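Local atomic coordinates of arginine kinase (Anthopleura japonica, PDB entry 4RF6), a protein that catalyses the reversible transfer of a phosphoryl group from ATP to L-arginine, giving phosphoarginine and ADP, with two phosphagen kinase units joined in one chain. Residues 17-21 and 22-26; 53-56 and 57-61; 161-164 and 165-168; 388-391 and 392-396; 505-508 and 509-513. One frame throughout, in Å; residues are numbered along the deposited sequence.

Contact 1 of 5, residues 17-21 and 22-26; sequences NAFPD and PLNDP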
loop_
_atom_site.group_PDB
_atom_site.type_symbol
_atom_site.label_atom_id
_atom_site.label_comp_id
_atom_site.label_asym_id
_atom_site.label_seq_id
_atom_site.Cartn_x
_atom_site.Cartn_y
_atom_site.Cartn_z
ATOM N N ASN A 17 -36.369 -32.716 -16.849
ATOM C CA ASN A 17 -37.105 -31.750 -16.037
ATOM C C ASN A 17 -37.654 -32.420 -14.777
ATOM O O ASN A 17 -38.803 -32.209 -14.393
ATOM C CB ASN A 17 -38.232 -31.105 -16.847
ATOM C CG ASN A 17 -38.632 -29.742 -16.315
ATOM O OD1 ASN A 17 -37.825 -29.032 -15.711
ATOM N ND2 ASN A 17 -39.887 -29.363 -16.549
ATOM N N ALA A 18 -36.820 -33.247 -14.155
ATOM C CA ALA A 18 -37.201 -33.980 -12.958
ATOM C C ALA A 18 -36.518 -33.365 -11.739
ATOM O O ALA A 18 -35.521 -32.648 -11.875
ATOM C CB ALA A 18 -36.828 -35.446 -13.101
ATOM N N PHE A 19 -37.060 -33.638 -10.554
ATOM C CA PHE A 19 -36.482 -33.134 -9.313
ATOM C C PHE A 19 -35.024 -33.570 -9.208
ATOM O O PHE A 19 -34.701 -34.724 -9.481
ATOM C CB PHE A 19 -37.281 -33.640 -8.108
ATOM C CG PHE A 19 -36.795 -33.109 -6.791
ATOM C CD1 PHE A 19 -35.869 -33.822 -6.045
ATOM C CD2 PHE A 19 -37.258 -31.895 -6.305
ATOM C CE1 PHE A 19 -35.413 -33.337 -4.836
ATOM C CE2 PHE A 19 -36.808 -31.401 -5.095
ATOM C CZ PHE A 19 -35.885 -32.125 -4.359
ATOM N N PRO A 20 -34.131 -32.642 -8.836
ATOM C CA PRO A 20 -32.714 -33.013 -8.762
ATOM C C PRO A 20 -32.410 -33.868 -7.529
ATOM O O PRO A 20 -32.117 -33.324 -6.458
ATOM C CB PRO A 20 -32.000 -31.658 -8.674
ATOM C CG PRO A 20 -32.992 -30.756 -8.029
ATOM C CD PRO A 20 -34.358 -31.228 -8.482
ATOM N N ASP A 21 -32.485 -35.189 -7.691
ATOM C CA ASP A 21 -32.103 -36.147 -6.644
ATOM C C ASP A 21 -30.769 -35.875 -5.911
ATOM O O ASP A 21 -30.689 -36.099 -4.701
ATOM C CB ASP A 21 -32.100 -37.587 -7.186
ATOM C CG ASP A 21 -33.497 -38.188 -7.297
ATOM O OD1 ASP A 21 -34.453 -37.601 -6.745
ATOM O OD2 ASP A 21 -33.627 -39.259 -7.930
ATOM N N PRO A 22 -29.716 -35.415 -6.628
ATOM C CA PRO A 22 -28.447 -35.150 -5.930
ATOM C C PRO A 22 -28.533 -34.147 -4.775
ATOM O O PRO A 22 -27.585 -34.048 -3.999
ATOM C CB PRO A 22 -27.552 -34.596 -7.039
ATOM C CG PRO A 22 -28.047 -35.260 -8.266
ATOM C CD PRO A 22 -29.538 -35.357 -8.093
ATOM N N LEU A 23 -29.636 -33.414 -4.655
ATOM C CA LEU A 23 -29.817 -32.550 -3.493
ATOM C C LEU A 23 -30.030 -33.409 -2.243
ATOM O O LEU A 23 -29.801 -32.963 -1.115
ATOM C CB LEU A 23 -30.970 -31.565 -3.710
ATOM C CG LEU A 23 -30.709 -30.518 -4.798
ATOM C CD1 LEU A 23 -31.765 -29.425 -4.820
ATOM C CD2 LEU A 23 -29.329 -29.907 -4.626
ATOM N N ASN A 24 -30.456 -34.650 -2.464
ATOM C CA ASN A 24 -30.563 -35.645 -1.404
ATOM C C ASN A 24 -29.308 -36.515 -1.318
ATOM O O ASN A 24 -29.307 -37.556 -0.656
ATOM C CB ASN A 24 -31.797 -36.526 -1.623
ATOM C CG ASN A 24 -33.098 -35.745 -1.550
ATOM O OD1 ASN A 24 -33.263 -34.876 -0.695
ATOM N ND2 ASN A 24 -34.027 -36.050 -2.453
ATOM N N ASP A 25 -28.244 -36.098 -1.997
ATOM C CA ASP A 25 -26.981 -36.825 -1.918
ATOM C C ASP A 25 -26.167 -36.378 -0.709
ATOM O O ASP A 25 -25.988 -35.182 -0.479
ATOM C CB ASP A 25 -26.166 -36.677 -3.207
ATOM C CG ASP A 25 -26.236 -37.914 -4.089
ATOM O OD1 ASP A 25 -27.300 -38.159 -4.702
ATOM O OD2 ASP A 25 -25.218 -38.635 -4.176
ATOM N N PRO A 26 -25.669 -37.351 0.066
ATOM C CA PRO A 26 -24.912 -37.133 1.304
ATOM C C PRO A 26 -23.777 -36.128 1.112
ATOM O O PRO A 26 -23.415 -35.422 2.053
ATOM C CB PRO A 26 -24.341 -38.519 1.608
ATOM C CG PRO A 26 -25.291 -39.471 0.952
ATOM C CD PRO A 26 -25.785 -38.780 -0.276
#

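Contact 2 of 5, residues 53-56 and 57-61; sequences LGIT and LWDCI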
loop_
_atom_site.group_PDB
_atom_site.type_symbol
_atom_site.label_atom_id
_atom_site.label_comp_id
_atom_site.label_asym_id
_atom_site.label_seq_id
_atom_site.Cartn_x
_atom_site.Cartn_y
_atom_site.Cartn_z
ATOM N N LEU A 53 -37.808 -14.313 -20.962
ATOM C CA LEU A 53 -36.514 -14.621 -21.569
ATOM C C LEU A 53 -36.322 -16.126 -21.726
ATOM O O LEU A 53 -35.283 -16.583 -22.209
ATOM C CB LEU A 53 -35.363 -14.026 -20.755
ATOM C CG LEU A 53 -35.396 -12.521 -20.506
ATOM C CD1 LEU A 53 -34.012 -12.043 -20.113
ATOM C CD2 LEU A 53 -35.897 -11.754 -21.715
ATOM N N GLY A 54 -37.329 -16.893 -21.317
ATOM C CA GLY A 54 -37.271 -18.338 -21.438
ATOM C C GLY A 54 -36.549 -18.988 -20.273
ATOM O O GLY A 54 -36.179 -20.162 -20.343
ATOM N N ILE A 55 -36.356 -18.232 -19.196
ATOM C CA ILE A 55 -35.648 -18.752 -18.029
ATOM C C ILE A 55 -36.533 -19.726 -17.248
ATOM O O ILE A 55 -37.662 -19.385 -16.872
ATOM C CB ILE A 55 -35.160 -17.622 -17.102
ATOM C CG1 ILE A 55 -34.328 -16.608 -17.891
ATOM C CG2 ILE A 55 -34.329 -18.195 -15.959
ATOM C CD1 ILE A 55 -33.134 -17.227 -18.605
ATOM N N THR A 56 -36.023 -20.934 -17.015
ATOM C CA THR A 56 -36.769 -21.956 -16.283
ATOM C C THR A 56 -36.236 -22.080 -14.863
ATOM O O THR A 56 -35.197 -21.508 -14.527
ATOM C CB THR A 56 -36.669 -23.344 -16.964
ATOM O OG1 THR A 56 -35.345 -23.870 -16.792
ATOM C CG2 THR A 56 -36.981 -23.249 -18.444
ATOM N N LEU A 57 -36.961 -22.827 -14.035
ATOM C CA LEU A 57 -36.544 -23.092 -12.667
ATOM C C LEU A 57 -35.222 -23.846 -12.684
ATOM O O LEU A 57 -34.308 -23.536 -11.915
ATOM C CB LEU A 57 -37.608 -23.920 -11.946
ATOM C CG LEU A 57 -37.336 -24.376 -10.513
ATOM C CD1 LEU A 57 -37.304 -23.197 -9.548
ATOM C CD2 LEU A 57 -38.380 -25.387 -10.081
ATOM N N TRP A 58 -35.124 -24.834 -13.572
ATOM C CA TRP A 58 -33.899 -25.612 -13.710
ATOM C C TRP A 58 -32.695 -24.745 -14.062
ATOM O O TRP A 58 -31.596 -24.976 -13.550
ATOM C CB TRP A 58 -34.072 -26.732 -14.738
ATOM C CG TRP A 58 -34.056 -28.079 -14.100
ATOM C CD1 TRP A 58 -35.112 -28.939 -13.955
ATOM C CD2 TRP A 58 -32.934 -28.718 -13.485
ATOM N NE1 TRP A 58 -34.705 -30.079 -13.302
ATOM C CE2 TRP A 58 -33.373 -29.964 -12.998
ATOM C CE3 TRP A 58 -31.597 -28.355 -13.303
ATOM C CZ2 TRP A 58 -32.516 -30.854 -12.339
ATOM C CZ3 TRP A 58 -30.751 -29.234 -12.652
ATOM C CH2 TRP A 58 -31.210 -30.469 -12.182
ATOM N N ASP A 59 -32.894 -23.756 -14.934
ATOM C CA ASP A 59 -31.829 -22.814 -15.274
ATOM C C ASP A 59 -31.319 -22.121 -14.017
ATOM O O ASP A 59 -30.118 -21.885 -13.857
ATOM C CB ASP A 59 -32.335 -21.755 -16.258
ATOM C CG ASP A 59 -32.599 -22.314 -17.642
ATOM O OD1 ASP A 59 -31.808 -23.162 -18.104
ATOM O OD2 ASP A 59 -33.598 -21.899 -18.265
ATOM N N CYS A 60 -32.247 -21.800 -13.123
ATOM C CA CYS A 60 -31.911 -21.079 -11.904
ATOM C C CYS A 60 -31.194 -21.943 -10.872
ATOM O O CYS A 60 -30.283 -21.476 -10.188
ATOM C CB CYS A 60 -33.167 -20.467 -11.291
ATOM S SG CYS A 60 -33.794 -19.063 -12.233
ATOM N N ILE A 61 -31.598 -23.203 -10.760
ATOM C CA ILE A 61 -31.049 -24.064 -9.719
ATOM C C ILE A 61 -29.849 -24.875 -10.190
ATOM O O ILE A 61 -29.233 -25.581 -9.393
ATOM C CB ILE A 61 -32.103 -25.052 -9.181
ATOM C CG1 ILE A 61 -32.489 -26.057 -10.270
ATOM C CG2 ILE A 61 -33.326 -24.302 -8.640
ATOM C CD1 ILE A 61 -33.360 -27.196 -9.769
#

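Contact 3 of 5, residues 161-164 and 165-168; sequences GVLT and SLTG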
loop_
_atom_site.group_PDB
_atom_site.type_symbol
_atom_site.label_atom_id
_atom_site.label_comp_id
_atom_site.label_asym_id
_atom_site.label_seq_id
_atom_site.Cartn_x
_atom_site.Cartn_y
_atom_site.Cartn_z
ATOM N N GLY A 161 -19.070 3.865 -23.060
ATOM C CA GLY A 161 -19.389 5.238 -23.419
ATOM C C GLY A 161 -19.462 6.174 -22.224
ATOM O O GLY A 161 -19.029 7.327 -22.302
ATOM N N VAL A 162 -20.016 5.685 -21.118
ATOM C CA VAL A 162 -20.077 6.471 -19.893
ATOM C C VAL A 162 -18.706 6.516 -19.229
ATOM O O VAL A 162 -18.230 7.582 -18.833
ATOM C CB VAL A 162 -21.108 5.912 -18.891
ATOM C CG1 VAL A 162 -20.988 6.622 -17.558
ATOM C CG2 VAL A 162 -22.515 6.058 -19.429
ATOM N N LEU A 163 -18.071 5.353 -19.115
ATOM C CA LEU A 163 -16.792 5.255 -18.416
ATOM C C LEU A 163 -15.711 6.132 -19.046
ATOM O O LEU A 163 -15.015 6.861 -18.341
ATOM C CB LEU A 163 -16.325 3.797 -18.317
ATOM C CG LEU A 163 -17.151 2.873 -17.420
ATOM C CD1 LEU A 163 -16.519 1.491 -17.316
ATOM C CD2 LEU A 163 -17.339 3.476 -16.035
ATOM N N THR A 164 -15.580 6.074 -20.370
ATOM C CA THR A 164 -14.582 6.884 -21.072
ATOM C C THR A 164 -14.924 8.382 -21.093
ATOM O O THR A 164 -14.152 9.195 -21.610
ATOM C CB THR A 164 -14.320 6.370 -22.512
ATOM O OG1 THR A 164 -15.560 6.231 -23.216
ATOM C CG2 THR A 164 -13.616 5.022 -22.481
ATOM N N SER A 165 -16.068 8.744 -20.521
ATOM C CA SER A 165 -16.458 10.148 -20.416
ATOM C C SER A 165 -16.027 10.737 -19.072
ATOM O O SER A 165 -15.983 11.956 -18.901
ATOM C CB SER A 165 -17.973 10.305 -20.582
ATOM O OG SER A 165 -18.648 10.092 -19.352
ATOM N N LEU A 166 -15.706 9.859 -18.126
ATOM C CA LEU A 166 -15.341 10.261 -16.769
ATOM C C LEU A 166 -14.128 11.188 -16.749
ATOM O O LEU A 166 -13.180 10.995 -17.514
ATOM C CB LEU A 166 -15.062 9.022 -15.915
ATOM C CG LEU A 166 -16.224 8.055 -15.692
ATOM C CD1 LEU A 166 -15.762 6.789 -14.980
ATOM C CD2 LEU A 166 -17.331 8.729 -14.909
ATOM N N THR A 167 -14.160 12.185 -15.863
ATOM C CA THR A 167 -13.104 13.190 -15.774
ATOM C C THR A 167 -12.395 13.173 -14.420
ATOM O O THR A 167 -12.839 12.507 -13.480
ATOM C CB THR A 167 -13.660 14.610 -16.025
ATOM O OG1 THR A 167 -14.697 14.898 -15.077
ATOM C CG2 THR A 167 -14.220 14.727 -17.436
ATOM N N GLY A 168 -11.291 13.910 -14.329
ATOM C CA GLY A 168 -10.557 14.034 -13.083
ATOM C C GLY A 168 -9.930 12.740 -12.610
ATOM O O GLY A 168 -9.280 12.040 -13.386
HETATM O O HOH W 1 -12.208 8.323 -18.684
#

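Contact 4 of 5, residues 388-391 and 392-396; sequences KYLT and PELFD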
loop_
_atom_site.group_PDB
_atom_site.type_symbol
_atom_site.label_atom_id
_atom_site.label_comp_id
_atom_site.label_asym_id
_atom_site.label_seq_id
_atom_site.Cartn_x
_atom_site.Cartn_y
_atom_site.Cartn_z
ATOM N N LYS A 388 20.711 4.401 27.847
ATOM C CA LYS A 388 21.725 5.225 28.490
ATOM C C LYS A 388 21.169 6.571 28.948
ATOM O O LYS A 388 21.526 7.063 30.019
ATOM C CB LYS A 388 22.912 5.446 27.543
ATOM C CG LYS A 388 24.073 6.218 28.167
ATOM C CD LYS A 388 25.261 6.287 27.224
ATOM C CE LYS A 388 26.443 6.971 27.886
ATOM N NZ LYS A 388 27.570 7.182 26.933
ATOM N N TYR A 389 20.278 7.153 28.148
ATOM C CA TYR A 389 19.843 8.532 28.381
ATOM C C TYR A 389 18.389 8.714 28.832
ATOM O O TYR A 389 18.048 9.736 29.438
ATOM C CB TYR A 389 20.150 9.395 27.149
ATOM C CG TYR A 389 21.630 9.563 26.917
ATOM C CD1 TYR A 389 22.434 10.164 27.877
ATOM C CD2 TYR A 389 22.226 9.114 25.745
ATOM C CE1 TYR A 389 23.788 10.319 27.678
ATOM C CE2 TYR A 389 23.583 9.263 25.537
ATOM C CZ TYR A 389 24.356 9.866 26.506
ATOM O OH TYR A 389 25.705 10.017 26.310
ATOM N N LEU A 390 17.538 7.734 28.551
ATOM C CA LEU A 390 16.138 7.836 28.954
ATOM C C LEU A 390 15.936 7.443 30.417
ATOM O O LEU A 390 15.634 6.291 30.721
ATOM C CB LEU A 390 15.222 6.997 28.055
ATOM C CG LEU A 390 13.729 7.249 28.282
ATOM C CD1 LEU A 390 13.318 8.565 27.662
ATOM C CD2 LEU A 390 12.857 6.127 27.752
ATOM N N THR A 391 16.104 8.403 31.319
ATOM C CA THR A 391 15.793 8.189 32.728
ATOM C C THR A 391 14.275 8.227 32.906
ATOM O O THR A 391 13.566 8.788 32.067
ATOM C CB THR A 391 16.428 9.276 33.594
ATOM O OG1 THR A 391 15.624 10.459 33.531
ATOM C CG2 THR A 391 17.825 9.596 33.098
ATOM N N PRO A 392 13.763 7.609 33.985
ATOM C CA PRO A 392 12.323 7.678 34.257
ATOM C C PRO A 392 11.809 9.102 34.500
ATOM O O PRO A 392 10.672 9.399 34.124
ATOM C CB PRO A 392 12.171 6.824 35.518
ATOM C CG PRO A 392 13.277 5.824 35.416
ATOM C CD PRO A 392 14.432 6.590 34.816
ATOM N N GLU A 393 12.618 9.959 35.118
ATOM C CA GLU A 393 12.230 11.354 35.323
ATOM C C GLU A 393 12.086 12.063 33.984
ATOM O O GLU A 393 11.119 12.794 33.749
ATOM C CB GLU A 393 13.262 12.100 36.173
ATOM C CG GLU A 393 13.653 11.403 37.463
ATOM C CD GLU A 393 14.699 10.325 37.251
ATOM O OE1 GLU A 393 14.621 9.280 37.925
ATOM O OE2 GLU A 393 15.600 10.526 36.410
ATOM N N LEU A 394 13.066 11.846 33.111
ATOM C CA LEU A 394 13.039 12.404 31.766
ATOM C C LEU A 394 11.817 11.867 31.024
ATOM O O LEU A 394 11.104 12.619 30.354
ATOM C CB LEU A 394 14.331 12.043 31.021
ATOM C CG LEU A 394 14.700 12.739 29.712
ATOM C CD1 LEU A 394 16.207 12.758 29.546
ATOM C CD2 LEU A 394 14.081 12.044 28.523
ATOM N N PHE A 395 11.581 10.563 31.153
ATOM C CA PHE A 395 10.415 9.926 30.557
ATOM C C PHE A 395 9.128 10.590 31.040
ATOM O O PHE A 395 8.243 10.906 30.242
ATOM C CB PHE A 395 10.389 8.434 30.892
ATOM C CG PHE A 395 9.186 7.710 30.340
ATOM C CD1 PHE A 395 9.088 7.428 28.982
ATOM C CD2 PHE A 395 8.158 7.303 31.180
ATOM C CE1 PHE A 395 7.985 6.762 28.471
ATOM C CE2 PHE A 395 7.053 6.635 30.677
ATOM C CZ PHE A 395 6.965 6.362 29.322
ATOM N N ASP A 396 9.034 10.805 32.349
ATOM C CA ASP A 396 7.845 11.413 32.933
ATOM C C ASP A 396 7.622 12.853 32.461
ATOM O O ASP A 396 6.484 13.259 32.211
ATOM C CB ASP A 396 7.894 11.352 34.463
ATOM C CG ASP A 396 7.574 9.973 35.004
ATOM O OD1 ASP A 396 8.007 9.666 36.137
ATOM O OD2 ASP A 396 6.894 9.198 34.296
#

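Contact 5 of 5, residues 505-508 and 509-513; sequences LDIE and RKVVG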
loop_
_atom_site.group_PDB
_atom_site.type_symbol
_atom_site.label_atom_id
_atom_site.label_comp_id
_atom_site.label_asym_id
_atom_site.label_seq_id
_atom_site.Cartn_x
_atom_site.Cartn_y
_atom_site.Cartn_z
ATOM N N LEU A 505 2.857 10.410 -0.691
ATOM C CA LEU A 505 2.453 10.495 -2.089
ATOM C C LEU A 505 2.807 11.857 -2.686
ATOM O O LEU A 505 3.205 11.940 -3.846
ATOM C CB LEU A 505 0.949 10.237 -2.241
ATOM C CG LEU A 505 0.435 8.816 -2.021
ATOM C CD1 LEU A 505 -1.082 8.806 -1.930
ATOM C CD2 LEU A 505 0.892 7.898 -3.143
ATOM N N ASP A 506 2.647 12.923 -1.904
ATOM C CA ASP A 506 3.001 14.266 -2.374
ATOM C C ASP A 506 4.500 14.368 -2.617
ATOM O O ASP A 506 4.941 14.942 -3.608
ATOM C CB ASP A 506 2.578 15.345 -1.372
ATOM C CG ASP A 506 1.083 15.604 -1.382
ATOM O OD1 ASP A 506 0.399 15.133 -2.319
ATOM O OD2 ASP A 506 0.593 16.286 -0.455
ATOM N N ILE A 507 5.277 13.814 -1.693
ATOM C CA ILE A 507 6.732 13.792 -1.818
ATOM C C ILE A 507 7.168 13.048 -3.079
ATOM O O ILE A 507 7.974 13.562 -3.852
ATOM C CB ILE A 507 7.383 13.169 -0.566
ATOM C CG1 ILE A 507 7.262 14.125 0.621
ATOM C CG2 ILE A 507 8.838 12.820 -0.830
ATOM C CD1 ILE A 507 7.450 13.468 1.983
ATOM N N GLU A 508 6.635 11.847 -3.294
ATOM C CA GLU A 508 6.990 11.080 -4.486
ATOM C C GLU A 508 6.685 11.890 -5.747
ATOM O O GLU A 508 7.510 11.979 -6.657
ATOM C CB GLU A 508 6.250 9.739 -4.541
ATOM C CG GLU A 508 6.718 8.863 -5.702
ATOM C CD GLU A 508 5.734 7.773 -6.091
ATOM O OE1 GLU A 508 6.139 6.877 -6.861
ATOM O OE2 GLU A 508 4.566 7.819 -5.646
ATOM N N ARG A 509 5.505 12.500 -5.775
ATOM C CA ARG A 509 5.061 13.277 -6.934
ATOM C C ARG A 509 5.989 14.455 -7.228
ATOM O O ARG A 509 6.370 14.690 -8.378
ATOM C CB ARG A 509 3.634 13.787 -6.704
ATOM C CG ARG A 509 2.977 14.390 -7.936
ATOM C CD ARG A 509 1.610 14.989 -7.618
ATOM N NE ARG A 509 1.711 16.356 -7.106
ATOM C CZ ARG A 509 1.656 16.677 -5.818
ATOM N NH1 ARG A 509 1.758 17.942 -5.434
ATOM N NH2 ARG A 509 1.494 15.726 -4.911
ATOM N N LYS A 510 6.359 15.195 -6.187
ATOM C CA LYS A 510 7.187 16.388 -6.376
ATOM C C LYS A 510 8.644 16.061 -6.692
ATOM O O LYS A 510 9.279 16.751 -7.493
ATOM C CB LYS A 510 7.087 17.320 -5.170
ATOM C CG LYS A 510 5.656 17.672 -4.804
ATOM C CD LYS A 510 5.503 19.081 -4.264
ATOM C CE LYS A 510 6.077 19.236 -2.874
ATOM N NZ LYS A 510 5.389 20.341 -2.139
ATOM N N VAL A 511 9.176 15.009 -6.074
ATOM C CA VAL A 511 10.551 14.588 -6.372
ATOM C C VAL A 511 10.675 14.081 -7.816
ATOM O O VAL A 511 11.566 14.514 -8.563
ATOM C CB VAL A 511 11.062 13.522 -5.386
ATOM C CG1 VAL A 511 12.422 13.021 -5.817
ATOM C CG2 VAL A 511 11.139 14.099 -3.974
ATOM N N VAL A 512 9.780 13.170 -8.204
ATOM C CA VAL A 512 9.738 12.662 -9.580
ATOM C C VAL A 512 9.648 13.812 -10.581
ATOM O O VAL A 512 10.335 13.804 -11.602
ATOM C CB VAL A 512 8.570 11.682 -9.802
ATOM C CG1 VAL A 512 8.414 11.341 -11.289
ATOM C CG2 VAL A 512 8.793 10.418 -9.000
ATOM N N GLY A 513 8.815 14.805 -10.268
ATOM C CA GLY A 513 8.709 16.005 -11.082
ATOM C C GLY A 513 10.048 16.676 -11.340
ATOM O O GLY A 513 10.422 16.921 -12.496
#

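Contact 1 of 5, residues 17-21 and 22-26
Pro20 sets its ring against the branched end of Leu23: CG of the proline lies 3.7 Å from CD1 of the leucine and 4.0 Å from its CG, the two side chains meeting at a slant. Leu23 reaches this place because its CG stands anti to the carbonyl carbon (chi1 -67°), which folds the isobutyl group back over the preceding residues. The backbone binds the same pair, with Leu23 N donating to Pro20 O over 3.1 Å. One residue on, Asn24 N gives a shorter bond to Asp21 O, 2.7 Å; in both cases the donor sits well above the carbonyl plane. On another flank the amide of Asn24 comes to the edge of the Phe19 ring, ND2 to CE1 3.9 Å, with the two planes 26° apart. Beyond the turn, Pro20 packs on Trp58, Ile61 and Val65 of helix 57-66 and Pro22 on Phe13 of helix 7-14, while Asp21 and Asn24 remain exposed. Two successive i to i+3 bonds of this kind mark a single turn of 3-10 helix, here in the loop between helices 7-14 and 33-37 of the N-terminal phosphagen kinase region.

Contact 2 of 5, residues 53-56 and 57-61
Thr56 and Asp59 close a capping box at the start of helix 57-66, and the threonine can be traced atom by atom. Its CB lies 3.6 Å from Asp59 OD2. From there OG1 turns into the position between the backbone N and the carbonyl carbon (chi1 71°), which carries it over the first helical turn, where it accepts from Asp59 N at 3.1 Å. The same hydroxyl gives a weak bond to Asp59 OD2. CG2, the other branch, also rests near OD2, at 3.6 Å. In return OD2 takes the N-H of Thr56 at 2.9 Å in a fairly straight bond (165°), approached on the anti side of the carboxylate. One firm and one weak bond thus meet at a single carboxylate oxygen, which should limit the rotation of the Asp59 group; the other oxygen, OD1, makes a salt bridge to Lys14. Thr56 O starts the regular helical pattern by accepting from Cys60 N. Behind the cap, Ile55 lays its CG2 branch along the helix toward Cys60, whose side chain also reaches Phe89 of helix 86-96. Cys60 is bonded through its backbone to Tyr75, in the segment assigned by similarity to substrate binding. The sulfur, Cys60 SG, lies 3.9 Å from Ile55 CG2 and 3.6 Å from Thr56 O.

Contact 3 of 5, residues 161-164 and 165-168
Leu163 and Leu166 lie side by side and point the same way, their ends meeting at CD2 of Leu163 and CD1 of Leu166, 3.8 Å apart. Leu166 also bends over the backbone of its partner: its CG comes within 3.1 Å of Leu163 O, so the leucine's branch point rests close against a main-chain carbonyl. Both side chains have CG anti to the carbonyl carbon, and both touch Tyr218 of strand 216-220. The pair thus joins the end of helix 149-163 to that strand, and Leu163 also reaches Ile260 of helix 246-264.

Ser165 is turned differently. Its OG occupies the place between its own N and carbonyl carbon (chi1 84°), which brings the hydroxyl back over the last helical turn to donate to Val162 O at 2.6 Å, in the carbonyl plane and on a lone pair. Ser165 N donates to the same oxygen from above that plane, at 3.0 Å, so Val162 O is held by two donors of one residue.

The chain leaves helix 149-163 here through a type I beta turn from Leu163 to Leu166, closed by Leu166 N donating to Leu163 O at 3.1 Å. A water donates both to Leu163 O, at 3.2 Å, and to Leu166 O, bridging the ends of the turn. Thr164 sits exposed at the turn's second position, and its OG1 is bonded back to Val160 O. Val162 faces away from the turn and packs against Glu259, Ile260 and Lys263 of helix 246-264.

Contact 4 of 5, residues 388-391 and 392-396
One hydroxyl, OG1 of Thr391, ties the start of helix 392-398 together by acting both as acceptor and as donor. It accepts from Leu394 N at 2.9 Å, a nearly straight N-cap bond (164°), and it donates to Glu393 OE2, also at 2.9 Å. The glutamate reaches back by bending at chi2 (82°), so its carboxylate arrives across the threonine, and the hydroxyl meets OE2 from above the carboxylate plane. Thr391 O meanwhile accepts from Phe395 N at 2.8 Å, opening the regular helical bonding. On the apolar side, Leu390, the centre of an inverse gamma turn, spreads its two methyls over the helix: CD1 touches Leu394 CD2 at 3.7 Å, the two side chains crossing at about a right angle, and CD2 lies 4.2 Å from Phe395 CD1. Leu390 and Phe395 are buried against Leu409 of helix 409-418, while Leu394 joins Tyr389 on Leu440 of helix 438-448. With a carboxylate at the first turn of the helix, the negative charge of Glu393 probably interacts favourably with the helix dipole, while its bond from OG1 probably fixes the hydroxyl proton, leaving the oxygen to accept from Leu394 N.

Contact 5 of 5, residues 505-508 and 509-513
Ile507 and Val511 form the buried side of this helical segment, lying alongside each other and pointing the same way, with CG2 of each 4.1 Å from CG2 of the other. The backbone bond beneath them, Val511 N to Ile507 O, is 2.9 Å long and close to straight (166°). Glu508 and Val512 repeat the arrangement one step on: the valine's CG2 approaches CG of the glutamate at 4.2 Å and sits 3.1 Å from Glu508 O. Neighbouring elements press on this side, Val511 against Ile581 and Leu616, Val512 against Ile581 and Tyr526. The extended Glu508 side chain, its CG anti to the backbone N (chi1 -174°), carries its carboxylate to Tyr526 OH, which bonds to OE1.

The other side is looser and carries charge. Arg509, exposed, bends at chi3 so that its guanidinium turns back along the helix to Asp506, and NH2 makes a salt bridge to OD1 at 2.9 Å, far from straight (132°). OD1 lies near the guanidinium plane, at its edge, yet is met from above the carboxylate plane, and the two flat groups stand almost perpendicular; only one nitrogen and one oxygen are in close contact. NZ of Lys510 makes a weak hydrogen bond to Tyr493 OH. The i to i+4 bonds make this an alpha helix, and the split between an apolar flank and a charged one makes it amphipathic: helix 501-516, packed on the antiparallel sheet of the second catalytic domain.

How the contacts relate
Contacts 1 and 2 are neighbours, their centres about 16 Å apart, and they meet directly: Ala18 O lies 3.0 Å from Trp58 NE1, a probable hydrogen bond, and Pro20 CG packs on Ile61 CD1 at 4.0 Å. Both lie near the segment Gly71-Tyr75, assigned by similarity to substrate binding; the side chain of Cys60 is about 5 Å from that of Val74 and that of Leu23 about 8 Å from Gly73. Contact 3 sits in the first catalytic domain, about 10 Å between the side chains of Leu163 and Arg236, a predicted ATP ligand. Contacts 4 and 5 belong to the second repeat, their centres about 38 Å apart, with contact 5 about 26 Å, centre to centre, from contact 3.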